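Local coordinates for lambda phage protein with carbohydrate-binding module (Shewanella oneidensis, PDB 2A5Z) that is of unknown function but binds magnesium and has a jelly-roll fold with a carbohydrate-binding module, so it probably recognises a sugar, at residues E172-I186 and L201-T215. Sequence-based numbering, arbitrary orientation.
Sequences ETGSTYALSTSTWYI and LYSDSGTQLYSYTST
L201 enters between three side chains of 172-186. Its CD2 lies 3.7 Å from L179 CD2 and touches the Y177 ring; CD1 meets Y185 CB. Y202 and I186 form an antiparallel hydrogen-bonded pair, with Y202 N giving to I186 O at 2.7 Å. This joins neighbouring strands of one jelly-roll sheet. D204 lies alongside W184, its carboxylate turned 23° from the indole plane. One water links D204 N to W184 O; another links D204 OD1 to Y185 O. H87 stacks on W184 and bonds D204 OD2. The W184 side chain lies about 7 Å from a bound magnesium ion and packs close to its ligand D247. A classic bulge sets L209 and Y210 opposite L201, whose O takes both their N-H groups. L209 CB sits over a face of the Y177 ring. Y210 has CG anti to its own N (chi1 175°), which carries OH across to S175 O, 2.6 Å away. Y212 CE1 comes to 3.4 Å from G174 CA. T215 N gives to E172 OE2 at 2.9 Å; Y212 OH also approaches E172 OE2, at a doubtfully short 2.4 Å. Thus waters brace the turn after 197-203, while polar groups of 208-215 reach strand 169-178 of the other sheet.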
loop_
_atom_site.group_PDB
_atom_site.type_symbol
_atom_site.label_atom_id
_atom_site.label_comp_id
_atom_site.label_asym_id
_atom_site.label_seq_id
_atom_site.Cartn_x
_atom_site.Cartn_y
_atom_site.Cartn_z
ATOM N N GLU C 172 33.826 15.260 6.674
ATOM C CA GLU C 172 34.518 14.354 5.771
ATOM C C GLU C 172 33.976 14.583 4.364
ATOM O O GLU C 172 32.764 14.609 4.169
ATOM C CB GLU C 172 34.226 12.926 6.203
ATOM C CG GLU C 172 35.225 11.935 5.752
ATOM C CD GLU C 172 34.801 10.530 6.092
ATOM O OE1 GLU C 172 34.685 10.212 7.296
ATOM O OE2 GLU C 172 34.595 9.749 5.144
ATOM N N THR C 173 34.862 14.748 3.389
ATOM C CA THR C 173 34.442 15.047 2.020
ATOM C C THR C 173 35.376 14.377 1.020
ATOM O O THR C 173 36.586 14.618 1.030
ATOM C CB THR C 173 34.399 16.579 1.764
ATOM O OG1 THR C 173 33.506 17.196 2.699
ATOM C CG2 THR C 173 33.927 16.906 0.354
ATOM N N GLY C 174 34.811 13.534 0.160
ATOM C CA GLY C 174 35.587 12.910 -0.913
ATOM C C GLY C 174 35.823 13.852 -2.077
ATOM O O GLY C 174 35.375 15.006 -2.057
ATOM N N SER C 175 36.539 13.363 -3.086
ATOM C CA SER C 175 36.750 14.120 -4.318
ATOM C C SER C 175 35.424 14.225 -5.064
ATOM O O SER C 175 34.516 13.416 -4.851
ATOM C CB SER C 175 37.814 13.450 -5.200
ATOM O OG SER C 175 37.376 12.179 -5.633
ATOM N N THR C 176 35.294 15.222 -5.926
ATOM C CA THR C 176 34.022 15.416 -6.606
ATOM C C THR C 176 34.029 14.805 -7.998
ATOM O O THR C 176 35.061 14.746 -8.662
ATOM C CB THR C 176 33.600 16.902 -6.675
ATOM O OG1 THR C 176 34.418 17.587 -7.627
ATOM C CG2 THR C 176 33.716 17.572 -5.307
ATOM N N TYR C 177 32.863 14.329 -8.416
ATOM C CA TYR C 177 32.641 13.907 -9.779
ATOM C C TYR C 177 31.639 14.896 -10.381
ATOM O O TYR C 177 30.545 15.067 -9.847
ATOM C CB TYR C 177 32.116 12.463 -9.823
ATOM C CG TYR C 177 31.856 11.970 -11.227
ATOM C CD1 TYR C 177 32.853 11.329 -11.960
ATOM C CD2 TYR C 177 30.617 12.174 -11.835
ATOM C CE1 TYR C 177 32.619 10.893 -13.258
ATOM C CE2 TYR C 177 30.374 11.750 -13.128
ATOM C CZ TYR C 177 31.375 11.108 -13.834
ATOM O OH TYR C 177 31.116 10.699 -15.123
ATOM N N ALA C 178 32.016 15.561 -11.475
ATOM C CA ALA C 178 31.116 16.527 -12.121
ATOM C C ALA C 178 30.104 15.837 -13.047
ATOM O O ALA C 178 30.469 15.077 -13.944
ATOM C CB ALA C 178 31.906 17.614 -12.853
ATOM N N LEU C 179 28.824 16.100 -12.797
ATOM C CA LEU C 179 27.736 15.442 -13.512
ATOM C C LEU C 179 27.302 16.233 -14.737
ATOM O O LEU C 179 27.692 17.387 -14.906
ATOM C CB LEU C 179 26.532 15.250 -12.580
ATOM C CG LEU C 179 26.747 14.557 -11.235
ATOM C CD1 LEU C 179 25.541 14.814 -10.352
ATOM C CD2 LEU C 179 27.010 13.051 -11.396
ATOM N N SER C 180 26.493 15.604 -15.584
ATOM C CA SER C 180 25.897 16.276 -16.729
ATOM C C SER C 180 24.405 16.475 -16.480
ATOM O O SER C 180 23.783 15.668 -15.791
ATOM C CB SER C 180 26.113 15.454 -18.008
ATOM O OG SER C 180 27.483 15.455 -18.396
ATOM N N THR C 181 23.841 17.549 -17.037
ATOM C CA THR C 181 22.397 17.802 -16.967
ATOM C C THR C 181 21.619 16.755 -17.774
ATOM O O THR C 181 22.184 16.091 -18.643
ATOM C CB THR C 181 22.018 19.218 -17.476
ATOM O OG1 THR C 181 22.527 19.418 -18.804
ATOM C CG2 THR C 181 22.556 20.297 -16.548
ATOM N N SER C 182 20.337 16.599 -17.455
ATOM C CA SER C 182 19.428 15.669 -18.154
ATOM C C SER C 182 20.042 14.290 -18.434
ATOM O O SER C 182 19.981 13.778 -19.560
ATOM C CB SER C 182 18.927 16.305 -19.443
ATOM O OG SER C 182 18.252 17.515 -19.144
ATOM N N THR C 183 20.630 13.694 -17.402
ATOM C CA THR C 183 21.317 12.407 -17.545
ATOM C C THR C 183 20.865 11.448 -16.458
ATOM O O THR C 183 20.707 11.845 -15.304
ATOM C CB THR C 183 22.850 12.587 -17.492
ATOM O OG1 THR C 183 23.257 13.459 -18.552
ATOM C CG2 THR C 183 23.592 11.240 -17.634
ATOM N N TRP C 184 20.670 10.186 -16.839
ATOM C CA TRP C 184 20.294 9.130 -15.902
ATOM C C TRP C 184 21.510 8.500 -15.254
ATOM O O TRP C 184 22.473 8.148 -15.942
ATOM C CB TRP C 184 19.471 8.062 -16.626
ATOM C CG TRP C 184 18.084 8.509 -16.881
ATOM C CD1 TRP C 184 17.574 8.997 -18.058
ATOM C CD2 TRP C 184 17.010 8.535 -15.934
ATOM N NE1 TRP C 184 16.244 9.316 -17.896
ATOM C CE2 TRP C 184 15.874 9.047 -16.602
ATOM C CE3 TRP C 184 16.897 8.172 -14.584
ATOM C CZ2 TRP C 184 14.635 9.206 -15.964
ATOM C CZ3 TRP C 184 15.670 8.337 -13.946
ATOM C CH2 TRP C 184 14.552 8.847 -14.641
ATOM N N TYR C 185 21.452 8.359 -13.929
ATOM C CA TYR C 185 22.551 7.830 -13.117
ATOM C C TYR C 185 21.991 6.770 -12.174
ATOM O O TYR C 185 20.787 6.742 -11.912
ATOM C CB TYR C 185 23.204 8.947 -12.281
ATOM C CG TYR C 185 24.002 9.959 -13.068
ATOM C CD1 TYR C 185 25.280 9.652 -13.537
ATOM C CD2 TYR C 185 23.482 11.223 -13.348
ATOM C CE1 TYR C 185 26.020 10.576 -14.278
ATOM C CE2 TYR C 185 24.219 12.165 -14.083
ATOM C CZ TYR C 185 25.485 11.830 -14.542
ATOM O OH TYR C 185 26.221 12.741 -15.257
ATOM N N ILE C 186 22.863 5.903 -11.668
ATOM C CA ILE C 186 22.488 4.950 -10.620
ATOM C C ILE C 186 23.441 5.160 -9.443
ATOM O O ILE C 186 24.634 5.391 -9.642
ATOM C CB ILE C 186 22.547 3.471 -11.127
ATOM C CG1 ILE C 186 21.836 3.324 -12.480
ATOM C CG2 ILE C 186 21.960 2.488 -10.078
ATOM C CD1 ILE C 186 22.132 2.024 -13.220
ATOM N N LEU C 201 28.563 5.595 -7.656
ATOM C CA LEU C 201 27.786 6.179 -8.742
ATOM C C LEU C 201 28.103 5.467 -10.063
ATOM O O LEU C 201 29.268 5.211 -10.381
ATOM C CB LEU C 201 28.083 7.676 -8.851
ATOM C CG LEU C 201 27.408 8.508 -9.933
ATOM C CD1 LEU C 201 25.946 8.833 -9.576
ATOM C CD2 LEU C 201 28.225 9.777 -10.163
ATOM N N TYR C 202 27.055 5.129 -10.810
ATOM C CA TYR C 202 27.176 4.439 -12.084
ATOM C C TYR C 202 26.492 5.244 -13.183
ATOM O O TYR C 202 25.623 6.093 -12.916
ATOM C CB TYR C 202 26.511 3.055 -12.038
ATOM C CG TYR C 202 26.875 2.168 -10.867
ATOM C CD1 TYR C 202 27.828 1.153 -11.007
ATOM C CD2 TYR C 202 26.242 2.314 -9.633
ATOM C CE1 TYR C 202 28.153 0.307 -9.940
ATOM C CE2 TYR C 202 26.566 1.482 -8.547
ATOM C CZ TYR C 202 27.521 0.481 -8.713
ATOM O OH TYR C 202 27.846 -0.333 -7.655
ATOM N N SER C 203 26.867 4.953 -14.423
ATOM C CA SER C 203 26.124 5.441 -15.578
ATOM C C SER C 203 24.820 4.642 -15.688
ATOM O O SER C 203 24.620 3.651 -14.966
ATOM C CB SER C 203 26.957 5.250 -16.843
ATOM O OG SER C 203 26.983 3.879 -17.195
ATOM N N ASP C 204 23.946 5.051 -16.605
ATOM C CA ASP C 204 22.666 4.363 -16.810
ATOM C C ASP C 204 22.816 2.925 -17.340
ATOM O O ASP C 204 21.860 2.150 -17.304
ATOM C CB ASP C 204 21.749 5.182 -17.729
ATOM C CG ASP C 204 20.273 4.879 -17.505
ATOM O OD1 ASP C 204 19.917 4.387 -16.409
ATOM O OD2 ASP C 204 19.463 5.161 -18.418
ATOM N N SER C 205 24.006 2.570 -17.822
ATOM C CA SER C 205 24.279 1.186 -18.227
ATOM C C SER C 205 25.046 0.375 -17.165
ATOM O O SER C 205 25.491 -0.741 -17.435
ATOM C CB SER C 205 24.987 1.143 -19.583
ATOM O OG SER C 205 26.169 1.913 -19.559
ATOM N N GLY C 206 25.182 0.938 -15.963
ATOM C CA GLY C 206 25.807 0.245 -14.833
ATOM C C GLY C 206 27.326 0.284 -14.796
ATOM O O GLY C 206 27.950 -0.471 -14.057
ATOM N N THR C 207 27.925 1.169 -15.590
ATOM C CA THR C 207 29.375 1.348 -15.597
ATOM C C THR C 207 29.790 2.219 -14.412
ATOM O O THR C 207 29.236 3.293 -14.218
ATOM C CB THR C 207 29.834 1.982 -16.931
ATOM O OG1 THR C 207 29.445 1.123 -18.004
ATOM C CG2 THR C 207 31.352 2.163 -16.973
ATOM N N GLN C 208 30.749 1.756 -13.611
ATOM C CA GLN C 208 31.150 2.526 -12.435
ATOM C C GLN C 208 31.848 3.825 -12.836
ATOM O O GLN C 208 32.781 3.819 -13.631
ATOM C CB GLN C 208 32.015 1.717 -11.463
ATOM C CG GLN C 208 32.392 2.510 -10.207
ATOM C CD GLN C 208 33.014 1.663 -9.125
ATOM O OE1 GLN C 208 32.479 0.619 -8.741
ATOM N NE2 GLN C 208 34.151 2.111 -8.615
ATOM N N LEU C 209 31.368 4.927 -12.265
ATOM C CA LEU C 209 31.866 6.269 -12.565
ATOM C C LEU C 209 32.637 6.859 -11.389
ATOM O O LEU C 209 33.595 7.613 -11.577
ATOM C CB LEU C 209 30.693 7.199 -12.918
ATOM C CG LEU C 209 29.930 6.968 -14.229
ATOM C CD1 LEU C 209 28.790 7.996 -14.370
ATOM C CD2 LEU C 209 30.871 7.021 -15.428
ATOM N N TYR C 210 32.203 6.521 -10.174
ATOM C CA TYR C 210 32.751 7.118 -8.969
ATOM C C TYR C 210 32.417 6.215 -7.790
ATOM O O TYR C 210 31.343 5.621 -7.761
ATOM C CB TYR C 210 32.111 8.499 -8.764
ATOM C CG TYR C 210 32.490 9.207 -7.483
ATOM C CD1 TYR C 210 33.627 10.011 -7.422
ATOM C CD2 TYR C 210 31.700 9.081 -6.329
ATOM C CE1 TYR C 210 33.978 10.674 -6.244
ATOM C CE2 TYR C 210 32.037 9.745 -5.145
ATOM C CZ TYR C 210 33.181 10.538 -5.112
ATOM O OH TYR C 210 33.525 11.197 -3.954
ATOM N N SER C 211 33.325 6.115 -6.821
ATOM C CA SER C 211 32.980 5.527 -5.522
ATOM C C SER C 211 33.720 6.206 -4.371
ATOM O O SER C 211 34.819 6.740 -4.545
ATOM C CB SER C 211 33.204 4.010 -5.496
ATOM O OG SER C 211 34.565 3.706 -5.258
ATOM N N TYR C 212 33.097 6.180 -3.198
ATOM C CA TYR C 212 33.689 6.718 -1.978
ATOM C C TYR C 212 33.358 5.793 -0.816
ATOM O O TYR C 212 32.210 5.392 -0.667
ATOM C CB TYR C 212 33.141 8.120 -1.696
ATOM C CG TYR C 212 33.682 8.754 -0.438
ATOM C CD1 TYR C 212 34.913 9.398 -0.443
ATOM C CD2 TYR C 212 32.958 8.717 0.760
ATOM C CE1 TYR C 212 35.427 9.982 0.707
ATOM C CE2 TYR C 212 33.463 9.310 1.923
ATOM C CZ TYR C 212 34.705 9.939 1.877
ATOM O OH TYR C 212 35.237 10.535 2.998
ATOM N N THR C 213 34.371 5.450 -0.017
ATOM C CA THR C 213 34.185 4.726 1.241
ATOM C C THR C 213 34.551 5.646 2.406
ATOM O O THR C 213 35.653 6.198 2.452
ATOM C CB THR C 213 35.054 3.437 1.305
ATOM O OG1 THR C 213 34.794 2.631 0.156
ATOM C CG2 THR C 213 34.724 2.611 2.548
ATOM N N SER C 214 33.626 5.812 3.346
ATOM C CA SER C 214 33.848 6.710 4.478
ATOM C C SER C 214 34.954 6.232 5.437
ATOM O O SER C 214 35.248 5.037 5.527
ATOM C CB SER C 214 32.534 6.969 5.227
ATOM O OG SER C 214 32.177 5.879 6.058
ATOM N N THR C 215 35.574 7.188 6.127
ATOM C CA THR C 215 36.525 6.907 7.196
ATOM C C THR C 215 35.764 6.790 8.513
ATOM O O THR C 215 35.957 5.839 9.270
ATOM C CB THR C 215 37.619 8.005 7.288
ATOM O OG1 THR C 215 38.422 7.983 6.099
ATOM C CG2 THR C 215 38.529 7.784 8.493
HETATM O O HOH W 1 24.526 7.809 -17.594
HETATM O O HOH W 2 19.206 5.377 -13.938
#